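Local structure of aryl esterase (2Q0Q) at residues S11-W16 against V32-V37; L135-P140 against F180-V185; T57-D62 against F100-L105; R4-G9 against S76-H81. The protein hydrolyses aryl esters and can also transfer acyl groups to alcohols in water, working as an oligomeric member of the SGNH hydrolase superfamily. One frame throughout, in Å; residues are numbered along the deposited sequence.

Interaction 1. Residues S11-W16 against V32-V37; sequences SLTWGW and VRWTGV. With SO4 (sulfate ion), chain U.
Thr13 O is gripped by two waters that tie it to the segment 32-37. Water 1 donates to Thr13 O at 2.7 Å and also to Thr35 OG1, while accepting a weak bond from Arg33 NE; water 2 donates to Thr13 O and accepts from Thr35 N at 3.2 Å. Both polar bridges therefore end on the start of helix 34-42, where Arg33 holds the N-cap position. Directly across the contact, Trp34 NE1 gives Leu12 O a weak bond, 3.0 Å long but bent to 122°. CG of Trp34 sits between its own backbone N and carbonyl carbon (chi1 68°), a torsion that turns the indole edge toward helix 11-14, with Leu12 O and Thr13 OG1 both at that edge. Thr13 CG2 meets Thr35 CG2 at 3.9 Å, the two side chains crossing at about a right angle, and Thr35 CG2 also lies over the rim of one indole face. Arg33 runs out extended from CG to NE, bringing CD to 3.4 Å from Trp14 O; its guanidinium goes on to Glu50 and Phe28 O, and Glu50 also takes Thr35 OG1. Ser11, the serine of the GDSL motif and probably the nucleophile, donates from OG to sulfate O2 at 2.8 Å. The sulfate, probably from the crystallisation liquor, is also bound by His195, Ala55 N, Asn94 and Lys97, consistent with an anion-accepting site there. Two waters, one weak direct bond and apolar packing together join the serine-bearing helix to the start of helix 34-42.

Interaction 2. Residues L135-P140 against F180-V185; sequences LVVSPP and FDAGSV
Phe180 N donates to Val136 O at 2.8 Å, nearly straight (164°), the shortest backbone bond of this parallel pairing. The next rungs are Ser138 N to Phe180 O at 3.2 Å and Ala182 N to Ser138 O at 3.0 Å, so Ser138 uses both its backbone N and O on the same neighbouring segment. Phe180 O also receives a CA-H...O contact from Val137. Asp181 OD1 accepts from two donors and a water: Ser138 OG at 2.8 Å and Gly183 N at 2.8 Å arrive from opposite faces of the carboxylate plane, and water 3 bridges the same oxygen to Pro139 O. The Gly183 bond makes an Asx turn as the strand ends. Asp181 O in turn accepts from both N and OG of Ser184. Phe180 CB rests against Leu135 CD1 at 3.9 Å; its chi1 of 177° leads the ring away from strand 133-138, with Val137 CG1 near the ring edge. Ala182 CB touches Val137 CG1 and Pro140 CD. Strand 179-181 is the outermost strand of the sheet within this chain; helix 198-215 packs on the face bearing Val137 and Phe180, its Leu204 also meeting Ala182, helix 164-175 on that of Ser138 and Asp181, while strand 86-90 continues the sheet beyond 133-138.

Interaction 3. Residues T57-D62 against F100-L105; sequences TTNIDD and FRRTPL
Ile60 carries CG1 anti to its backbone N (chi1 178°), which sends CG1 and CD1 along Phe100, CD1 lying 3.6 Å from Phe100 CD2, and puts CG2 near both Phe100 and Arg102; Asn59, with CG between its N and carbonyl carbon (chi1 80°), turns its amide oxygen to the same arginine. Arg102 comes end-on, extended from CG to NE, and both terminal nitrogens grip that one oxygen: NH2 to Asn59 OD1 is 2.8 Å and NH1 to Asn59 OD1 2.9 Å. The oxygen lies in the guanidinium plane, although the amide is twisted 48° from it, and Ile60 CB covers the centre of one guanidinium face. Ile60 CG2 also makes a CH-pi contact with Phe100, 4.2 Å from the ring centroid. Asp61 O meets the ring edge at Phe100 CE2, Thr57 CG2 touches Phe100 CZ at 3.6 Å, and the Asp62 carboxylate, bonded to Thr64 OG1 and Tyr99 OH, stands perpendicular to the ring. Thr57 OG1 donates to Ile60 O at 2.7 Å within the loop. Asp95 forms a salt bridge with Arg102 NH1 and accepts from Thr58 OG1. The contact thus joins the loop between strand 46-52 and helix 70-81 to the lead-in of helix 104-119, whose Val113 packs on Asn59 and Ile107 on Arg102.

Interaction 4. Residues R4-G9 against S76-H81; sequences RILCFG and SCLATH
Apolar contacts carry most of this strand-to-helix packing, and Leu6 is at their centre. Its chi1 of 171° stretches the side chain toward the helix, which both methyls reach: Leu6 CD2 lies 4.0 Å from Leu78 CD2 and 4.2 Å from Cys77 SG, while Leu6 CD1 approaches His81 CD2 at 4.3 Å, obliquely to the imidazole. The Leu6 and Leu78 side chains cross at about a right angle. Cys77 SG faces both Leu6 and Phe8, with Phe8 CD1 at 4.5 Å from Cys77 SG. Arg4, Leu6 and Phe8, alternate residues of the strand, all point at the helix. The axes run nearly antiparallel, at 157°, as expected where a helix returns the chain between parallel strands of an alpha/beta fold.

The polar part lies near the C-terminal part of helix 70-81. Arg4, bent at chi3 (98°), brings NH1 to 2.7 Å from His81 O, with the oxygen near the guanidinium plane. Glu47 pairs with Arg4 NH2 in a salt bridge, and Glu51 accepts from His81 NE2. Within the helix, Thr80 OG1 donates to Ser76 O at 2.8 Å, while Thr80 N reaches that oxygen from the other face; Thr80 CG2 covers the centre of one imidazole face. Ser76 OG bonds to Arg67 O of the second subunit. The chemistry is thus divided: apolar side chains fill the middle of the contact, where the short axes come to 10.6 Å, and the positive Arg4 group, placed beside the His81 carbonyl, probably complements the helix dipole.

Interactions 2 and 4 involve strands of one parallel sheet; interaction 1 lies just after strand 3-9, and interaction 3 joins loops. Interactions 1 and 4 touch: Trp34 CH2 lies 3.8 Å from Cys7 SG, and Thr13 CG2 3.7 Å from Cys7 O. Interaction 1 also meets interaction 2, with Leu12 CD1 at 4.2 Å from Pro139 CB. Interaction 3 stands apart, its nearest atoms about 8 Å from those of interactions 1 and 2 and about 6 Å from interaction 4. Ser11, His195 and Asp192 probably form the catalytic triad; Ser11 of interaction 1 meets the sulfate together with His195, Ala55, Asn94 and Lys97, next to the sheet that holds interactions 2 and 4. Interactions 1 and 4 both adjoin the second subunit.

Interaction 1. Residues S11-W16 against V32-V37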
loop_
_atom_site.group_PDB
_atom_site.type_symbol
_atom_site.label_atom_id
_atom_site.label_comp_id
_atom_site.label_asym_id
_atom_site.label_seq_id
_atom_site.Cartn_x
_atom_site.Cartn_y
_atom_site.Cartn_z
ATOM N N SER G 11 13.194 -21.628 16.031
ATOM C CA SER G 11 13.787 -22.955 15.887
ATOM C C SER G 11 14.132 -23.542 17.249
ATOM O O SER G 11 14.088 -24.750 17.436
ATOM C CB SER G 11 15.067 -22.880 15.050
ATOM O OG SER G 11 15.949 -21.898 15.586
ATOM N N LEU G 12 14.487 -22.690 18.203
ATOM C CA LEU G 12 14.888 -23.164 19.524
ATOM C C LEU G 12 13.692 -23.793 20.239
ATOM O O LEU G 12 13.859 -24.723 21.011
ATOM C CB LEU G 12 15.489 -22.034 20.360
ATOM C CG LEU G 12 16.670 -21.267 19.743
ATOM C CD1 LEU G 12 17.014 -20.125 20.670
ATOM C CD2 LEU G 12 17.893 -22.122 19.431
ATOM N N THR G 13 12.486 -23.285 19.961
ATOM C CA THR G 13 11.267 -23.825 20.519
ATOM C C THR G 13 10.760 -24.987 19.669
ATOM O O THR G 13 10.331 -26.011 20.202
ATOM C CB THR G 13 10.173 -22.739 20.605
ATOM O OG1 THR G 13 10.591 -21.716 21.511
ATOM C CG2 THR G 13 8.831 -23.310 21.077
ATOM N N TRP G 14 10.856 -24.847 18.353
ATOM C CA TRP G 14 10.532 -25.969 17.447
ATOM C C TRP G 14 11.351 -27.212 17.726
ATOM O O TRP G 14 10.822 -28.321 17.750
ATOM C CB TRP G 14 10.736 -25.567 15.980
ATOM C CG TRP G 14 10.270 -26.596 14.981
ATOM C CD1 TRP G 14 8.983 -26.947 14.712
ATOM C CD2 TRP G 14 11.092 -27.388 14.127
ATOM N NE1 TRP G 14 8.946 -27.921 13.749
ATOM C CE2 TRP G 14 10.231 -28.193 13.351
ATOM C CE3 TRP G 14 12.466 -27.488 13.927
ATOM C CZ2 TRP G 14 10.711 -29.109 12.402
ATOM C CZ3 TRP G 14 12.941 -28.384 12.972
ATOM C CH2 TRP G 14 12.059 -29.179 12.220
ATOM N N GLY G 15 12.652 -27.020 17.905
ATOM C CA GLY G 15 13.553 -28.114 18.221
ATOM C C GLY G 15 14.454 -28.459 17.059
ATOM O O GLY G 15 14.566 -29.613 16.702
ATOM N N TRP G 16 15.117 -27.453 16.488
ATOM C CA TRP G 16 16.010 -27.647 15.344
ATOM C C TRP G 16 17.254 -28.403 15.796
ATOM O O TRP G 16 17.978 -27.941 16.679
ATOM C CB TRP G 16 16.394 -26.277 14.767
ATOM C CG TRP G 16 17.409 -26.254 13.677
ATOM C CD1 TRP G 16 18.748 -26.575 13.764
ATOM C CD2 TRP G 16 17.194 -25.811 12.343
ATOM N NE1 TRP G 16 19.365 -26.375 12.558
ATOM C CE2 TRP G 16 18.439 -25.906 11.664
ATOM C CE3 TRP G 16 16.065 -25.361 11.641
ATOM C CZ2 TRP G 16 18.587 -25.554 10.330
ATOM C CZ3 TRP G 16 16.214 -25.025 10.319
ATOM C CH2 TRP G 16 17.471 -25.123 9.670
ATOM N N VAL G 32 12.621 -34.929 23.845
ATOM C CA VAL G 32 13.967 -34.379 23.903
ATOM C C VAL G 32 14.010 -32.869 23.754
ATOM O O VAL G 32 14.761 -32.197 24.453
ATOM C CB VAL G 32 14.891 -35.059 22.862
ATOM C CG1 VAL G 32 16.265 -34.405 22.843
ATOM C CG2 VAL G 32 14.994 -36.557 23.172
ATOM N N ARG G 33 13.202 -32.318 22.853
ATOM C CA ARG G 33 13.067 -30.877 22.808
ATOM C C ARG G 33 12.548 -30.348 24.159
ATOM O O ARG G 33 11.892 -31.055 24.910
ATOM C CB ARG G 33 12.218 -30.444 21.603
ATOM C CG ARG G 33 10.805 -31.025 21.463
ATOM C CD ARG G 33 10.313 -30.679 20.084
ATOM N NE ARG G 33 8.897 -30.994 19.898
ATOM C CZ ARG G 33 8.405 -32.032 19.226
ATOM N NH1 ARG G 33 9.207 -32.926 18.667
ATOM N NH2 ARG G 33 7.095 -32.173 19.129
ATOM N N TRP G 34 12.904 -29.113 24.489
ATOM C CA TRP G 34 12.634 -28.594 25.833
ATOM C C TRP G 34 11.154 -28.440 26.132
ATOM O O TRP G 34 10.745 -28.546 27.285
ATOM C CB TRP G 34 13.400 -27.281 26.105
ATOM C CG TRP G 34 12.967 -26.064 25.323
ATOM C CD1 TRP G 34 13.586 -25.515 24.234
ATOM C CD2 TRP G 34 11.855 -25.222 25.615
ATOM N NE1 TRP G 34 12.910 -24.398 23.817
ATOM C CE2 TRP G 34 11.832 -24.203 24.634
ATOM C CE3 TRP G 34 10.842 -25.252 26.590
ATOM C CZ2 TRP G 34 10.858 -23.206 24.622
ATOM C CZ3 TRP G 34 9.876 -24.268 26.571
ATOM C CH2 TRP G 34 9.889 -23.259 25.596
ATOM N N THR G 35 10.342 -28.220 25.091
ATOM C CA THR G 35 8.887 -28.159 25.275
ATOM C C THR G 35 8.341 -29.506 25.794
ATOM O O THR G 35 7.392 -29.553 26.587
ATOM C CB THR G 35 8.144 -27.729 23.967
ATOM O OG1 THR G 35 8.503 -28.597 22.882
ATOM C CG2 THR G 35 8.522 -26.325 23.609
ATOM N N GLY G 36 8.943 -30.598 25.328
ATOM C CA GLY G 36 8.590 -31.937 25.795
ATOM C C GLY G 36 9.079 -32.214 27.200
ATOM O O GLY G 36 8.325 -32.750 28.007
ATOM N N VAL G 37 10.331 -31.836 27.488
ATOM C CA VAL G 37 10.900 -31.934 28.837
ATOM C C VAL G 37 10.074 -31.109 29.826
ATOM O O VAL G 37 9.786 -31.573 30.942
ATOM C CB VAL G 37 12.361 -31.466 28.871
ATOM C CG1 VAL G 37 12.844 -31.422 30.306
ATOM C CG2 VAL G 37 13.217 -32.382 28.003
HETATM S S SO4 U . 16.803 -19.957 12.838
HETATM O O1 SO4 U . 17.986 -19.271 13.479
HETATM O O2 SO4 U . 15.641 -19.871 13.753
HETATM O O3 SO4 U . 16.666 -19.377 11.488
HETATM O O4 SO4 U . 17.124 -21.383 12.711
HETATM O O HOH W 1 8.417 -27.889 19.957
HETATM O O HOH W 2 11.555 -27.258 22.337
#

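Interaction 2. Residues L135-P140 against F180-V185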
loop_
_atom_site.group_PDB
_atom_site.type_symbol
_atom_site.label_atom_id
_atom_site.label_comp_id
_atom_site.label_asym_id
_atom_site.label_seq_id
_atom_site.Cartn_x
_atom_site.Cartn_y
_atom_site.Cartn_z
ATOM N N LEU G 135 5.384 -14.895 30.114
ATOM C CA LEU G 135 6.749 -15.004 30.599
ATOM C C LEU G 135 7.669 -14.644 29.439
ATOM O O LEU G 135 7.703 -15.342 28.425
ATOM C CB LEU G 135 7.046 -16.425 31.113
ATOM C CG LEU G 135 8.500 -16.747 31.490
ATOM C CD1 LEU G 135 9.010 -15.754 32.543
ATOM C CD2 LEU G 135 8.650 -18.181 31.993
ATOM N N VAL G 136 8.378 -13.533 29.588
ATOM C CA VAL G 136 9.356 -13.068 28.602
ATOM C C VAL G 136 10.682 -13.819 28.843
ATOM O O VAL G 136 11.239 -13.818 29.960
ATOM C CB VAL G 136 9.581 -11.540 28.734
ATOM C CG1 VAL G 136 10.726 -11.051 27.812
ATOM C CG2 VAL G 136 8.255 -10.756 28.527
ATOM N N VAL G 137 11.176 -14.477 27.799
ATOM C CA VAL G 137 12.418 -15.248 27.923
ATOM C C VAL G 137 13.450 -14.740 26.929
ATOM O O VAL G 137 13.203 -14.725 25.727
ATOM C CB VAL G 137 12.201 -16.733 27.668
ATOM C CG1 VAL G 137 13.487 -17.498 27.772
ATOM C CG2 VAL G 137 11.132 -17.319 28.626
ATOM N N SER G 138 14.617 -14.341 27.441
ATOM C CA SER G 138 15.736 -14.010 26.558
ATOM C C SER G 138 16.406 -15.324 26.171
ATOM O O SER G 138 16.644 -16.179 27.058
ATOM C CB SER G 138 16.735 -13.051 27.230
ATOM O OG SER G 138 17.031 -13.458 28.540
ATOM N N PRO G 139 16.714 -15.504 24.863
ATOM C CA PRO G 139 17.441 -16.710 24.474
ATOM C C PRO G 139 18.891 -16.592 24.956
ATOM O O PRO G 139 19.347 -15.505 25.295
ATOM C CB PRO G 139 17.396 -16.669 22.948
ATOM C CG PRO G 139 17.407 -15.194 22.642
ATOM C CD PRO G 139 16.477 -14.622 23.701
ATOM N N PRO G 140 19.636 -17.705 24.959
ATOM C CA PRO G 140 21.051 -17.617 25.293
ATOM C C PRO G 140 21.859 -16.969 24.173
ATOM O O PRO G 140 21.463 -17.033 22.995
ATOM C CB PRO G 140 21.461 -19.079 25.477
ATOM C CG PRO G 140 20.514 -19.842 24.750
ATOM C CD PRO G 140 19.242 -19.083 24.646
ATOM N N PHE G 180 12.429 -14.352 32.444
ATOM C CA PHE G 180 13.424 -15.401 32.718
ATOM C C PHE G 180 14.502 -15.402 31.629
ATOM O O PHE G 180 14.197 -15.340 30.452
ATOM C CB PHE G 180 12.753 -16.770 32.807
ATOM C CG PHE G 180 13.714 -17.917 33.025
ATOM C CD1 PHE G 180 14.262 -18.154 34.278
ATOM C CD2 PHE G 180 14.059 -18.768 31.969
ATOM C CE1 PHE G 180 15.180 -19.209 34.473
ATOM C CE2 PHE G 180 14.946 -19.821 32.157
ATOM C CZ PHE G 180 15.499 -20.047 33.408
ATOM N N ASP G 181 15.759 -15.511 32.035
ATOM C CA ASP G 181 16.860 -15.566 31.103
ATOM C C ASP G 181 17.292 -17.006 30.905
ATOM O O ASP G 181 17.915 -17.613 31.791
ATOM C CB ASP G 181 18.040 -14.730 31.630
ATOM C CG ASP G 181 19.266 -14.749 30.697
ATOM O OD1 ASP G 181 19.135 -15.117 29.509
ATOM O OD2 ASP G 181 20.374 -14.403 31.193
ATOM N N ALA G 182 17.053 -17.514 29.707
ATOM C CA ALA G 182 17.483 -18.858 29.356
ATOM C C ALA G 182 19.002 -18.977 29.466
ATOM O O ALA G 182 19.518 -20.041 29.799
ATOM C CB ALA G 182 17.018 -19.215 27.973
ATOM N N GLY G 183 19.711 -17.874 29.226
ATOM C CA GLY G 183 21.159 -17.851 29.343
ATOM C C GLY G 183 21.645 -17.996 30.774
ATOM O O GLY G 183 22.830 -18.255 30.959
ATOM N N SER G 184 20.771 -17.800 31.780
ATOM C CA SER G 184 21.148 -18.048 33.198
ATOM C C SER G 184 21.345 -19.544 33.531
ATOM O O SER G 184 21.976 -19.886 34.554
ATOM C CB SER G 184 20.123 -17.407 34.159
ATOM O OG SER G 184 18.867 -18.076 34.156
ATOM N N VAL G 185 20.843 -20.424 32.671
ATOM C CA VAL G 185 20.904 -21.878 32.875
ATOM C C VAL G 185 21.613 -22.652 31.742
ATOM O O VAL G 185 22.096 -23.751 31.984
ATOM C CB VAL G 185 19.483 -22.467 33.180
ATOM C CG1 VAL G 185 18.935 -21.810 34.465
ATOM C CG2 VAL G 185 18.521 -22.279 32.007
HETATM O O HOH W 3 20.594 -14.300 27.433
#

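Interaction 3. Residues T57-D62 against F100-L105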
loop_
_atom_site.group_PDB
_atom_site.type_symbol
_atom_site.label_atom_id
_atom_site.label_comp_id
_atom_site.label_asym_id
_atom_site.label_seq_id
_atom_site.Cartn_x
_atom_site.Cartn_y
_atom_site.Cartn_z
ATOM N N THR G 57 11.002 -14.185 13.709
ATOM C CA THR G 57 11.430 -12.973 14.407
ATOM C C THR G 57 10.322 -12.464 15.337
ATOM O O THR G 57 9.181 -12.958 15.309
ATOM C CB THR G 57 11.705 -11.844 13.415
ATOM O OG1 THR G 57 10.456 -11.411 12.879
ATOM C CG2 THR G 57 12.595 -12.308 12.271
ATOM N N THR G 58 10.653 -11.448 16.130
ATOM C CA THR G 58 9.664 -10.859 17.041
ATOM C C THR G 58 8.517 -10.269 16.228
ATOM O O THR G 58 7.370 -10.713 16.357
ATOM C CB THR G 58 10.260 -9.766 17.973
ATOM O OG1 THR G 58 10.895 -8.745 17.185
ATOM C CG2 THR G 58 11.231 -10.387 18.971
ATOM N N ASN G 59 8.837 -9.297 15.381
ATOM C CA ASN G 59 7.822 -8.548 14.630
ATOM C C ASN G 59 8.338 -7.910 13.346
ATOM O O ASN G 59 7.837 -6.846 12.922
ATOM C CB ASN G 59 7.208 -7.472 15.531
ATOM C CG ASN G 59 8.086 -6.227 15.662
ATOM O OD1 ASN G 59 9.319 -6.310 15.634
ATOM N ND2 ASN G 59 7.435 -5.061 15.828
ATOM N N ILE G 60 9.306 -8.548 12.702
ATOM C CA ILE G 60 9.847 -7.993 11.481
ATOM C C ILE G 60 9.743 -9.021 10.363
ATOM O O ILE G 60 10.112 -10.183 10.531
ATOM C CB ILE G 60 11.298 -7.421 11.690
ATOM C CG1 ILE G 60 11.869 -6.882 10.378
ATOM C CG2 ILE G 60 12.234 -8.453 12.286
ATOM C CD1 ILE G 60 12.973 -5.884 10.573
ATOM N N ASP G 61 9.214 -8.581 9.227
ATOM C CA ASP G 61 9.137 -9.411 8.038
ATOM C C ASP G 61 10.525 -9.832 7.562
ATOM O O ASP G 61 11.423 -8.994 7.415
ATOM C CB ASP G 61 8.443 -8.643 6.908
ATOM C CG ASP G 61 6.957 -8.387 7.191
ATOM O OD1 ASP G 61 6.366 -9.086 8.047
ATOM O OD2 ASP G 61 6.387 -7.480 6.563
ATOM N N ASP G 62 10.700 -11.118 7.316
ATOM C CA ASP G 62 11.946 -11.607 6.727
ATOM C C ASP G 62 11.784 -11.527 5.206
ATOM O O ASP G 62 10.785 -12.044 4.657
ATOM C CB ASP G 62 12.261 -13.032 7.203
ATOM C CG ASP G 62 13.648 -13.512 6.765
ATOM O OD1 ASP G 62 13.911 -13.473 5.550
ATOM O OD2 ASP G 62 14.477 -13.945 7.611
ATOM N N PHE G 100 18.709 -7.636 9.112
ATOM C CA PHE G 100 17.647 -6.872 9.773
ATOM C C PHE G 100 18.131 -5.519 10.305
ATOM O O PHE G 100 17.300 -4.651 10.577
ATOM C CB PHE G 100 16.997 -7.664 10.904
ATOM C CG PHE G 100 16.161 -8.831 10.428
ATOM C CD1 PHE G 100 16.418 -10.104 10.892
ATOM C CD2 PHE G 100 15.105 -8.643 9.538
ATOM C CE1 PHE G 100 15.665 -11.184 10.494
ATOM C CE2 PHE G 100 14.363 -9.719 9.124
ATOM C CZ PHE G 100 14.666 -11.006 9.599
ATOM N N ARG G 101 19.452 -5.346 10.438
ATOM C CA ARG G 101 20.023 -4.101 10.941
ATOM C C ARG G 101 19.339 -3.611 12.222
ATOM O O ARG G 101 19.055 -2.418 12.383
ATOM C CB ARG G 101 20.019 -3.030 9.848
ATOM C CG ARG G 101 20.953 -3.377 8.683
ATOM C CD ARG G 101 20.485 -2.767 7.410
ATOM N NE ARG G 101 21.487 -2.796 6.338
ATOM C CZ ARG G 101 21.573 -3.721 5.370
ATOM N NH1 ARG G 101 20.731 -4.769 5.312
ATOM N NH2 ARG G 101 22.523 -3.590 4.441
ATOM N N ARG G 102 19.066 -4.543 13.127
ATOM C CA ARG G 102 18.421 -4.209 14.401
ATOM C C ARG G 102 19.385 -4.127 15.577
ATOM O O ARG G 102 20.344 -4.888 15.664
ATOM C CB ARG G 102 17.321 -5.212 14.743
ATOM C CG ARG G 102 16.009 -4.937 14.039
ATOM C CD ARG G 102 14.856 -5.758 14.610
ATOM N NE ARG G 102 13.580 -5.136 14.236
ATOM C CZ ARG G 102 12.381 -5.467 14.715
ATOM N NH1 ARG G 102 12.225 -6.460 15.580
ATOM N NH2 ARG G 102 11.319 -4.786 14.300
ATOM N N THR G 103 19.109 -3.181 16.462
ATOM C CA THR G 103 19.792 -3.049 17.747
ATOM C C THR G 103 19.029 -3.881 18.782
ATOM O O THR G 103 17.893 -4.273 18.545
ATOM C CB THR G 103 19.790 -1.579 18.212
ATOM O OG1 THR G 103 18.445 -1.163 18.487
ATOM C CG2 THR G 103 20.402 -0.661 17.133
ATOM N N PRO G 104 19.663 -4.167 19.943
ATOM C CA PRO G 104 18.924 -4.835 21.028
ATOM C C PRO G 104 17.646 -4.095 21.434
ATOM O O PRO G 104 16.647 -4.734 21.751
ATOM C CB PRO G 104 19.933 -4.861 22.184
ATOM C CG PRO G 104 21.249 -4.851 21.497
ATOM C CD PRO G 104 21.081 -3.981 20.286
ATOM N N LEU G 105 17.679 -2.765 21.395
ATOM C CA LEU G 105 16.482 -1.963 21.672
ATOM C C LEU G 105 15.366 -2.253 20.657
ATOM O O LEU G 105 14.198 -2.438 21.038
ATOM C CB LEU G 105 16.770 -0.472 21.633
ATOM C CG LEU G 105 15.508 0.401 21.661
ATOM C CD1 LEU G 105 14.700 0.164 22.938
ATOM C CD2 LEU G 105 15.879 1.865 21.501
#

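Interaction 4. Residues R4-G9 against S76-H81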
loop_
_atom_site.group_PDB
_atom_site.type_symbol
_atom_site.label_atom_id
_atom_site.label_comp_id
_atom_site.label_asym_id
_atom_site.label_seq_id
_atom_site.Cartn_x
_atom_site.Cartn_y
_atom_site.Cartn_z
ATOM N N ARG G 4 -2.976 -24.503 30.972
ATOM C CA ARG G 4 -2.522 -24.550 29.581
ATOM C C ARG G 4 -1.413 -23.537 29.337
ATOM O O ARG G 4 -1.590 -22.335 29.574
ATOM C CB ARG G 4 -3.686 -24.298 28.611
ATOM C CG ARG G 4 -4.828 -25.287 28.779
ATOM C CD ARG G 4 -5.881 -25.200 27.691
ATOM N NE ARG G 4 -5.653 -26.222 26.672
ATOM C CZ ARG G 4 -5.558 -26.026 25.358
ATOM N NH1 ARG G 4 -5.732 -24.841 24.798
ATOM N NH2 ARG G 4 -5.324 -27.066 24.578
ATOM N N ILE G 5 -0.274 -24.052 28.863
ATOM C CA ILE G 5 0.943 -23.273 28.634
ATOM C C ILE G 5 1.317 -23.240 27.150
ATOM O O ILE G 5 1.688 -24.264 26.581
ATOM C CB ILE G 5 2.153 -23.900 29.387
ATOM C CG1 ILE G 5 1.766 -24.338 30.814
ATOM C CG2 ILE G 5 3.325 -22.935 29.362
ATOM C CD1 ILE G 5 1.319 -23.211 31.708
ATOM N N LEU G 6 1.226 -22.070 26.532
ATOM C CA LEU G 6 1.621 -21.883 25.121
ATOM C C LEU G 6 3.093 -21.449 25.026
ATOM O O LEU G 6 3.462 -20.452 25.618
ATOM C CB LEU G 6 0.760 -20.801 24.457
ATOM C CG LEU G 6 1.170 -20.317 23.057
ATOM C CD1 LEU G 6 1.027 -21.461 22.085
ATOM C CD2 LEU G 6 0.307 -19.158 22.648
ATOM N N CYS G 7 3.884 -22.199 24.267
ATOM C CA CYS G 7 5.318 -21.923 24.057
ATOM C C CYS G 7 5.452 -21.355 22.651
ATOM O O CYS G 7 5.390 -22.075 21.661
ATOM C CB CYS G 7 6.168 -23.184 24.221
ATOM S SG CYS G 7 6.116 -23.807 25.924
ATOM N N PHE G 8 5.610 -20.034 22.594
ATOM C CA PHE G 8 5.730 -19.299 21.344
ATOM C C PHE G 8 7.194 -18.969 21.097
ATOM O O PHE G 8 7.826 -18.302 21.915
ATOM C CB PHE G 8 4.886 -18.013 21.402
ATOM C CG PHE G 8 4.648 -17.379 20.056
ATOM C CD1 PHE G 8 3.832 -18.012 19.119
ATOM C CD2 PHE G 8 5.215 -16.163 19.724
ATOM C CE1 PHE G 8 3.594 -17.447 17.887
ATOM C CE2 PHE G 8 4.973 -15.588 18.488
ATOM C CZ PHE G 8 4.171 -16.240 17.562
ATOM N N GLY G 9 7.730 -19.482 19.996
ATOM C CA GLY G 9 9.154 -19.344 19.712
ATOM C C GLY G 9 9.598 -19.606 18.286
ATOM O O GLY G 9 8.781 -19.594 17.341
ATOM N N SER G 76 -3.695 -14.328 16.396
ATOM C CA SER G 76 -4.492 -15.446 15.875
ATOM C C SER G 76 -4.248 -16.730 16.658
ATOM O O SER G 76 -5.172 -17.486 16.970
ATOM C CB SER G 76 -4.178 -15.688 14.408
ATOM O OG SER G 76 -4.615 -14.608 13.612
ATOM N N CYS G 77 -2.990 -16.955 17.006
ATOM C CA CYS G 77 -2.586 -18.141 17.757
ATOM C C CYS G 77 -3.211 -18.130 19.171
ATOM O O CYS G 77 -3.766 -19.133 19.616
ATOM C CB CYS G 77 -1.056 -18.203 17.800
ATOM S SG CYS G 77 -0.298 -19.644 18.535
ATOM N N LEU G 78 -3.169 -16.979 19.849
ATOM C CA LEU G 78 -3.754 -16.846 21.180
ATOM C C LEU G 78 -5.245 -17.172 21.177
ATOM O O LEU G 78 -5.744 -17.871 22.051
ATOM C CB LEU G 78 -3.525 -15.423 21.732
ATOM C CG LEU G 78 -2.096 -15.044 22.163
ATOM C CD1 LEU G 78 -1.976 -13.528 22.360
ATOM C CD2 LEU G 78 -1.671 -15.797 23.420
ATOM N N ALA G 79 -5.940 -16.673 20.162
ATOM C CA ALA G 79 -7.395 -16.852 20.105
ATOM C C ALA G 79 -7.789 -18.302 19.748
ATOM O O ALA G 79 -8.870 -18.762 20.103
ATOM C CB ALA G 79 -8.005 -15.876 19.116
ATOM N N THR G 80 -6.916 -18.958 18.993
ATOM C CA THR G 80 -7.020 -20.373 18.624
ATOM C C THR G 80 -6.953 -21.287 19.873
ATOM O O THR G 80 -7.672 -22.282 19.970
ATOM C CB THR G 80 -5.860 -20.741 17.652
ATOM O OG1 THR G 80 -6.039 -20.083 16.397
ATOM C CG2 THR G 80 -5.709 -22.244 17.450
ATOM N N HIS G 81 -6.066 -20.954 20.809
ATOM C CA HIS G 81 -5.736 -21.865 21.898
ATOM C C HIS G 81 -6.353 -21.517 23.252
ATOM O O HIS G 81 -6.148 -22.274 24.228
ATOM C CB HIS G 81 -4.207 -22.004 22.041
ATOM C CG HIS G 81 -3.557 -22.640 20.854
ATOM N ND1 HIS G 81 -3.862 -23.919 20.436
ATOM C CD2 HIS G 81 -2.610 -22.180 20.001
ATOM C CE1 HIS G 81 -3.143 -24.214 19.367
ATOM N NE2 HIS G 81 -2.381 -23.174 19.080
#